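Local coordinates for protein membrane-bound protease PH1510 (Pyrococcus horikoshii, PDB 6M4B) that cleaves proteins preferentially near hydrophobic or aromatic residues as a serine protease, and can degrade casein and a stomatin homolog in vitro, at residues A[90-103]-A[167-179]. The protein carries 1 engineered substitution. Residues are numbered along the deposited sequence; the frame is centred on the assembly and turned at random.
Sequences LGSHLIAMAPGTSI and VIEVVARDINELL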
ATOM      1  N   LEU A  90      -1.496  12.578   0.351  1.00 34.63           N
ATOM      2  CA  LEU A  90      -2.715  11.777   0.162  1.00 33.36           C
ATOM      3  C   LEU A  90      -2.813  10.539   1.015  1.00 29.85           C
ATOM      4  O   LEU A  90      -3.923  10.071   1.313  1.00 33.26           O
ATOM      5  CB  LEU A  90      -2.945  11.428  -1.298  1.00 33.41           C
ATOM      6  CG  LEU A  90      -3.147  12.617  -2.201  1.00 33.04           C
ATOM      7  CD1 LEU A  90      -3.069  12.170  -3.645  1.00 38.99           C
ATOM      8  CD2 LEU A  90      -4.501  13.261  -1.916  1.00 36.05           C
ATOM      9  N   GLY A  91      -1.681  10.013   1.458  1.00 30.87           N
ATOM     10  CA  GLY A  91      -1.659   8.845   2.325  1.00 32.42           C
ATOM     11  C   GLY A  91      -1.845   9.121   3.795  1.00 34.15           C
ATOM     12  O   GLY A  91      -1.861   8.191   4.605  1.00 40.09           O
ATOM     13  N   SER A  92      -2.064  10.370   4.151  1.00 33.64           N
ATOM     14  CA  SER A  92      -1.996  10.799   5.539  1.00 34.00           C
ATOM     15  C   SER A  92      -3.380  11.073   6.094  1.00 31.94           C
ATOM     16  O   SER A  92      -4.377  11.177   5.362  1.00 30.36           O
ATOM     17  CB  SER A  92      -1.114  12.057   5.655  1.00 38.25           C
ATOM     18  OG  SER A  92      -1.857  13.241   5.359  1.00 39.95           O
ATOM     19  N   HIS A  93      -3.426  11.190   7.416  1.00 33.07           N
ATOM     20  CA  HIS A  93      -4.672  11.344   8.152  1.00 31.73           C
ATOM     21  C   HIS A  93      -5.366  12.669   7.928  1.00 29.72           C
ATOM     22  O   HIS A  93      -6.569  12.761   8.090  1.00 31.01           O
ATOM     23  CB  HIS A  93      -4.398  11.120   9.634  1.00 35.57           C
ATOM     24  CG  HIS A  93      -3.928   9.746   9.940  1.00 33.75           C
ATOM     25  ND1 HIS A  93      -2.602   9.389   9.899  1.00 37.04           N
ATOM     26  CD2 HIS A  93      -4.611   8.622  10.284  1.00 36.63           C
ATOM     27  CE1 HIS A  93      -2.480   8.104  10.199  1.00 36.95           C
ATOM     28  NE2 HIS A  93      -3.688   7.619  10.426  1.00 38.47           N
ATOM     29  N   LEU A  94      -4.580  13.704   7.627  1.00 28.67           N
ATOM     30  CA  LEU A  94      -5.083  15.037   7.421  1.00 30.63           C
ATOM     31  C   LEU A  94      -4.034  15.842   6.651  1.00 31.49           C
ATOM     32  O   LEU A  94      -2.847  15.688   6.909  1.00 35.47           O
ATOM     33  CB  LEU A  94      -5.355  15.724   8.765  1.00 30.93           C
ATOM     34  CG  LEU A  94      -6.365  16.882   8.725  1.00 34.78           C
ATOM     35  CD1 LEU A  94      -7.734  16.284   8.651  1.00 40.99           C
ATOM     36  CD2 LEU A  94      -6.318  17.779   9.963  1.00 37.07           C
ATOM     37  N   ILE A  95      -4.467  16.673   5.708  1.00 29.64           N
ATOM     38  CA  ILE A  95      -3.548  17.488   4.963  1.00 33.40           C
ATOM     39  C   ILE A  95      -3.914  18.918   5.227  1.00 33.77           C
ATOM     40  O   ILE A  95      -5.075  19.293   5.079  1.00 33.75           O
ATOM     41  CB  ILE A  95      -3.609  17.238   3.427  1.00 35.20           C
ATOM     42  CG1 ILE A  95      -3.377  15.754   3.081  1.00 36.04           C
ATOM     43  CG2 ILE A  95      -2.550  18.064   2.735  1.00 36.80           C
ATOM     44  CD1 ILE A  95      -3.890  15.389   1.692  1.00 38.36           C
ATOM     45  N   ALA A  96      -2.902  19.701   5.531  1.00 33.74           N
ATOM     46  CA  ALA A  96      -3.015  21.145   5.631  1.00 35.42           C
ATOM     47  C   ALA A  96      -1.992  21.797   4.704  1.00 33.97           C
ATOM     48  O   ALA A  96      -0.863  21.292   4.549  1.00 36.76           O
ATOM     49  CB  ALA A  96      -2.763  21.576   7.061  1.00 34.80           C
ATOM     50  N   MET A  97      -2.388  22.908   4.115  1.00 33.20           N
ATOM     51  CA  MET A  97      -1.466  23.732   3.297  1.00 38.16           C
ATOM     52  C   MET A  97      -1.405  25.223   3.740  1.00 35.86           C
ATOM     53  O   MET A  97      -2.411  25.823   4.033  1.00 36.42           O
ATOM     54  CB  MET A  97      -1.845  23.640   1.818  1.00 36.83           C
ATOM     55  CG  MET A  97      -1.658  22.238   1.201  1.00 37.68           C
ATOM     56  SD  MET A  97      -2.178  22.220  -0.515  1.00 40.60           S
ATOM     57  CE  MET A  97      -0.776  23.026  -1.277  1.00 39.75           C
ATOM     58  N   ALA A  98      -0.202  25.747   3.869  1.00 42.47           N
ATOM     59  CA  ALA A  98      -0.003  27.194   4.100  1.00 51.78           C
ATOM     60  C   ALA A  98      -0.317  27.964   2.820  1.00 51.55           C
ATOM     61  O   ALA A  98      -0.157  27.405   1.734  1.00 43.35           O
ATOM     62  CB  ALA A  98       1.428  27.467   4.498  1.00 44.58           C
ATOM     63  N   PRO A  99      -0.815  29.216   2.933  1.00 55.64           N
ATOM     64  CA  PRO A  99      -1.027  29.982   1.683  1.00 54.00           C
ATOM     65  C   PRO A  99       0.307  30.172   0.985  1.00 51.62           C
ATOM     66  O   PRO A  99       1.359  30.147   1.661  1.00 49.00           O
ATOM     67  CB  PRO A  99      -1.623  31.303   2.162  1.00 57.47           C
ATOM     68  CG  PRO A  99      -2.262  30.977   3.491  1.00 59.49           C
ATOM     69  CD  PRO A  99      -1.333  29.943   4.107  1.00 59.68           C
ATOM     70  N   GLY A 100       0.261  30.199  -0.352  1.00 49.63           N
ATOM     71  CA  GLY A 100       1.457  30.255  -1.202  1.00 46.69           C
ATOM     72  C   GLY A 100       2.197  28.948  -1.420  1.00 50.93           C
ATOM     73  O   GLY A 100       3.380  28.944  -1.784  1.00 48.15           O
ATOM     74  N   THR A 101       1.534  27.813  -1.168  1.00 53.23           N
ATOM     75  CA  THR A 101       2.194  26.514  -1.341  1.00 47.25           C
ATOM     76  C   THR A 101       1.551  25.804  -2.503  1.00 45.98           C
ATOM     77  O   THR A 101       0.603  26.289  -3.092  1.00 44.53           O
ATOM     78  CB  THR A 101       2.146  25.624  -0.075  1.00 49.54           C
ATOM     79  OG1 THR A 101       0.787  25.410   0.318  1.00 34.92           O
ATOM     80  CG2 THR A 101       2.946  26.240   1.052  1.00 51.71           C
ATOM     81  N   SER A 102       2.078  24.644  -2.834  1.00 44.66           N
ATOM     82  CA  SER A 102       1.654  23.949  -4.032  1.00 48.72           C
ATOM     83  C   SER A 102       1.544  22.436  -3.764  1.00 42.88           C
ATOM     84  O   SER A 102       2.341  21.857  -3.026  1.00 41.91           O
ATOM     85  CB  SER A 102       2.704  24.209  -5.119  1.00 47.70           C
ATOM     86  OG  SER A 102       2.250  23.707  -6.334  1.00 65.42           O
ATOM     87  N   ILE A 103       0.585  21.783  -4.397  1.00 38.84           N
ATOM     88  CA  ILE A 103       0.515  20.298  -4.315  1.00 43.86           C
ATOM     89  C   ILE A 103       0.265  19.720  -5.712  1.00 41.38           C
ATOM     90  O   ILE A 103      -0.410  20.332  -6.525  1.00 42.82           O
ATOM     91  CB  ILE A 103      -0.548  19.841  -3.279  1.00 37.59           C
ATOM     92  CG1 ILE A 103      -0.523  18.328  -3.086  1.00 41.25           C
ATOM     93  CG2 ILE A 103      -1.937  20.295  -3.684  1.00 40.83           C
ATOM     94  CD1 ILE A 103      -1.239  17.893  -1.833  1.00 41.57           C
ATOM     95  N   VAL A 167      -9.324  17.806  -2.033  1.00 34.40           N
ATOM     96  CA  VAL A 167      -8.022  17.153  -1.955  1.00 38.97           C
ATOM     97  C   VAL A 167      -7.346  17.301  -0.584  1.00 41.28           C
ATOM     98  O   VAL A 167      -6.639  16.405  -0.149  1.00 41.97           O
ATOM     99  CB  VAL A 167      -7.064  17.780  -2.976  1.00 43.59           C
ATOM    100  CG1 VAL A 167      -5.686  17.179  -2.916  1.00 47.36           C
ATOM    101  CG2 VAL A 167      -7.656  17.604  -4.349  1.00 52.65           C
ATOM    102  N   ILE A 168      -7.522  18.447   0.062  1.00 39.88           N
ATOM    103  CA  ILE A 168      -6.960  18.679   1.403  1.00 41.23           C
ATOM    104  C   ILE A 168      -8.089  19.104   2.348  1.00 34.88           C
ATOM    105  O   ILE A 168      -9.203  19.364   1.924  1.00 40.32           O
ATOM    106  CB  ILE A 168      -5.870  19.761   1.378  1.00 40.69           C
ATOM    107  CG1 ILE A 168      -6.457  21.132   1.013  1.00 41.31           C
ATOM    108  CG2 ILE A 168      -4.774  19.396   0.383  1.00 39.72           C
ATOM    109  CD1 ILE A 168      -5.474  22.267   1.142  1.00 40.75           C
ATOM    110  N   GLU A 169      -7.771  19.187   3.627  1.00 35.47           N
ATOM    111  CA  GLU A 169      -8.759  19.484   4.640  1.00 35.13           C
ATOM    112  C   GLU A 169      -8.599  20.897   5.247  1.00 34.37           C
ATOM    113  O   GLU A 169      -9.581  21.466   5.643  1.00 30.91           O
ATOM    114  CB  GLU A 169      -8.784  18.405   5.735  1.00 34.62           C
ATOM    115  CG  GLU A 169      -9.251  17.027   5.282  1.00 35.87           C
ATOM    116  CD  GLU A 169      -8.183  16.294   4.474  1.00 38.42           C
ATOM    117  OE1 GLU A 169      -8.452  15.911   3.309  1.00 35.93           O
ATOM    118  OE2 GLU A 169      -7.073  16.106   5.004  1.00 35.58           O
ATOM    119  N   VAL A 170      -7.397  21.454   5.258  1.00 32.26           N
ATOM    120  CA  VAL A 170      -7.147  22.677   5.967  1.00 37.52           C
ATOM    121  C   VAL A 170      -6.190  23.578   5.211  1.00 37.26           C
ATOM    122  O   VAL A 170      -5.137  23.157   4.749  1.00 36.61           O
ATOM    123  CB  VAL A 170      -6.552  22.361   7.392  1.00 39.70           C
ATOM    124  CG1 VAL A 170      -6.152  23.623   8.116  1.00 37.09           C
ATOM    125  CG2 VAL A 170      -7.548  21.529   8.246  1.00 37.31           C
ATOM    126  N   VAL A 171      -6.575  24.839   5.088  1.00 38.17           N
ATOM    127  CA  VAL A 171      -5.600  25.925   4.777  1.00 43.19           C
ATOM    128  C   VAL A 171      -5.262  26.701   6.067  1.00 38.03           C
ATOM    129  O   VAL A 171      -6.177  27.254   6.718  1.00 36.81           O
ATOM    130  CB  VAL A 171      -6.182  26.914   3.749  1.00 42.25           C
ATOM    131  CG1 VAL A 171      -5.134  27.971   3.385  1.00 43.33           C
ATOM    132  CG2 VAL A 171      -6.657  26.150   2.530  1.00 46.38           C
ATOM    133  N   ALA A 172      -3.978  26.757   6.398  1.00 41.47           N
ATOM    134  CA  ALA A 172      -3.509  27.357   7.657  1.00 42.00           C
ATOM    135  C   ALA A 172      -2.151  28.047   7.549  1.00 42.97           C
ATOM    136  O   ALA A 172      -1.152  27.435   7.116  1.00 39.87           O
ATOM    137  CB  ALA A 172      -3.412  26.281   8.742  1.00 45.46           C
ATOM    138  N   ARG A 173      -2.130  29.285   8.069  1.00 45.34           N
ATOM    139  CA  ARG A 173      -0.976  30.188   8.053  1.00 46.35           C
ATOM    140  C   ARG A 173       0.124  29.738   8.980  1.00 41.02           C
ATOM    141  O   ARG A 173       1.260  30.025   8.715  1.00 43.47           O
ATOM    142  CB  ARG A 173      -1.388  31.566   8.550  1.00 55.34           C
ATOM    143  CG  ARG A 173      -2.522  32.242   7.786  1.00 69.09           C
ATOM    144  CD  ARG A 173      -2.819  33.633   8.346  1.00 76.28           C
ATOM    145  NE  ARG A 173      -2.767  33.756   9.816  1.00 77.35           N
ATOM    146  CZ  ARG A 173      -3.823  33.781  10.624  1.00 77.74           C
ATOM    147  NH1 ARG A 173      -3.626  33.896  11.952  1.00 74.11           N
ATOM    148  NH2 ARG A 173      -5.070  33.663  10.131  1.00 62.10           N
ATOM    149  N   ASP A 174      -0.229  29.057  10.077  1.00 37.98           N
ATOM    150  CA  ASP A 174       0.760  28.557  11.028  1.00 41.87           C
ATOM    151  C   ASP A 174       0.211  27.417  11.858  1.00 37.93           C
ATOM    152  O   ASP A 174      -0.937  27.014  11.675  1.00 40.14           O
ATOM    153  CB  ASP A 174       1.258  29.687  11.978  1.00 48.73           C
ATOM    154  CG  ASP A 174       0.108  30.435  12.667  1.00 51.75           C
ATOM    155  OD1 ASP A 174      -0.949  29.827  12.966  1.00 43.75           O
ATOM    156  OD2 ASP A 174       0.264  31.651  12.898  1.00 56.00           O
ATOM    157  N   ILE A 175       1.086  26.860  12.687  1.00 37.06           N
ATOM    158  CA  ILE A 175       0.755  25.749  13.513  1.00 42.24           C
ATOM    159  C   ILE A 175      -0.499  26.030  14.331  1.00 39.04           C
ATOM    160  O   ILE A 175      -1.392  25.208  14.410  1.00 37.03           O
ATOM    161  CB  ILE A 175       1.940  25.311  14.389  1.00 42.93           C
ATOM    162  CG1 ILE A 175       3.070  24.653  13.553  1.00 49.86           C
ATOM    163  CG2 ILE A 175       1.475  24.294  15.416  1.00 47.48           C
ATOM    164  CD1 ILE A 175       2.672  23.378  12.802  1.00 50.99           C
ATOM    165  N   ASN A 176      -0.575  27.193  14.923  1.00 42.01           N
ATOM    166  CA  ASN A 176      -1.720  27.538  15.765  1.00 40.56           C
ATOM    167  C   ASN A 176      -3.068  27.579  14.978  1.00 39.79           C
ATOM    168  O   ASN A 176      -4.088  27.051  15.448  1.00 38.03           O
ATOM    169  CB  ASN A 176      -1.417  28.883  16.431  1.00 46.03           C
ATOM    170  CG  ASN A 176      -2.262  29.149  17.674  1.00 55.71           C
ATOM    171  OD1 ASN A 176      -1.848  28.886  18.846  1.00 52.85           O
ATOM    172  ND2 ASN A 176      -3.452  29.694  17.433  1.00 56.28           N
ATOM    173  N   GLU A 177      -3.070  28.177  13.777  1.00 40.07           N
ATOM    174  CA  GLU A 177      -4.278  28.153  12.940  1.00 42.26           C
ATOM    175  C   GLU A 177      -4.577  26.689  12.488  1.00 37.03           C
ATOM    176  O   GLU A 177      -5.727  26.295  12.427  1.00 34.81           O
ATOM    177  CB  GLU A 177      -4.206  29.149  11.761  1.00 44.34           C
ATOM    178  CG  GLU A 177      -5.596  29.431  11.197  1.00 51.79           C
ATOM    179  CD  GLU A 177      -5.676  30.415   9.990  1.00 61.26           C
ATOM    180  OE1 GLU A 177      -4.875  30.388   9.025  1.00 52.24           O
ATOM    181  OE2 GLU A 177      -6.647  31.199   9.975  1.00 71.64           O
ATOM    182  N   LEU A 178      -3.546  25.883  12.224  1.00 35.80           N
ATOM    183  CA  LEU A 178      -3.745  24.464  11.828  1.00 39.05           C
ATOM    184  C   LEU A 178      -4.480  23.676  12.941  1.00 37.61           C
ATOM    185  O   LEU A 178      -5.568  23.088  12.701  1.00 34.92           O
ATOM    186  CB  LEU A 178      -2.414  23.796  11.433  1.00 37.31           C
ATOM    187  CG  LEU A 178      -2.407  22.321  10.956  1.00 36.43           C
ATOM    188  CD1 LEU A 178      -1.113  21.993  10.260  1.00 37.90           C
ATOM    189  CD2 LEU A 178      -2.542  21.349  12.120  1.00 43.29           C
ATOM    190  N   LEU A 179      -3.958  23.809  14.154  1.00 39.02           N
ATOM    191  CA  LEU A 179      -4.591  23.255  15.368  1.00 41.71           C
ATOM    192  C   LEU A 179      -6.004  23.710  15.548  1.00 39.81           C
ATOM    193  O   LEU A 179      -6.896  22.886  15.726  1.00 40.23           O
ATOM    194  CB  LEU A 179      -3.781  23.577  16.619  1.00 39.48           C
ATOM    195  CG  LEU A 179      -2.383  22.913  16.638  1.00 42.54           C
ATOM    196  CD1 LEU A 179      -1.568  23.475  17.820  1.00 44.30           C
ATOM    197  CD2 LEU A 179      -2.425  21.394  16.692  1.00 45.40           C
TER
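Ile95 and Ile168 meet at about a right angle, CG2 of Ile95 lying 3.5 Å from CG2 of Ile168, and these branched residues make the dense part of the contact. Ile168 has CG1 set between its backbone N and carbonyl carbon (chi1 66°), which carries CD1 across the flexible, unbranched Met97, 3.7 Å from Met97 SD; Ala162 of helix 159-164 touches both side chains. On the other sheet face, Ala96 is small enough to let Leu178 of helix 175-182 come close, Ala96 CB to Leu178 CD1 being 3.6 Å. The backbones pair as parallel strands: Met97 N reaches Val170 O at 2.8 Å, while Ile95 O accepts from the N-H groups of both Glu169 and Val170. Within this chain, strand 170-171 is an outermost strand of the six-stranded parallel sheet of this ClpP/crotonase-type protease domain, with strand 94-97 next inward. Where the pairing begins, the bend of Glu169 at chi2 (75°) turns its carboxylate back to the neighbouring strand, where OE2 accepts the N-H of Ile95 at 2.8 Å, nearly along the C-O axis; the same oxygen forms a salt bridge with Arg142. An alanine here would remove that carboxylate and is likely to leave Ile95 N and the Arg142 guanidinium without this acceptor. Packing is looser at the more solvent-open end, where rigid Pro99 sets CG 4.2 Å from Val171 CG1 and Arg173 salt-bridges Glu177.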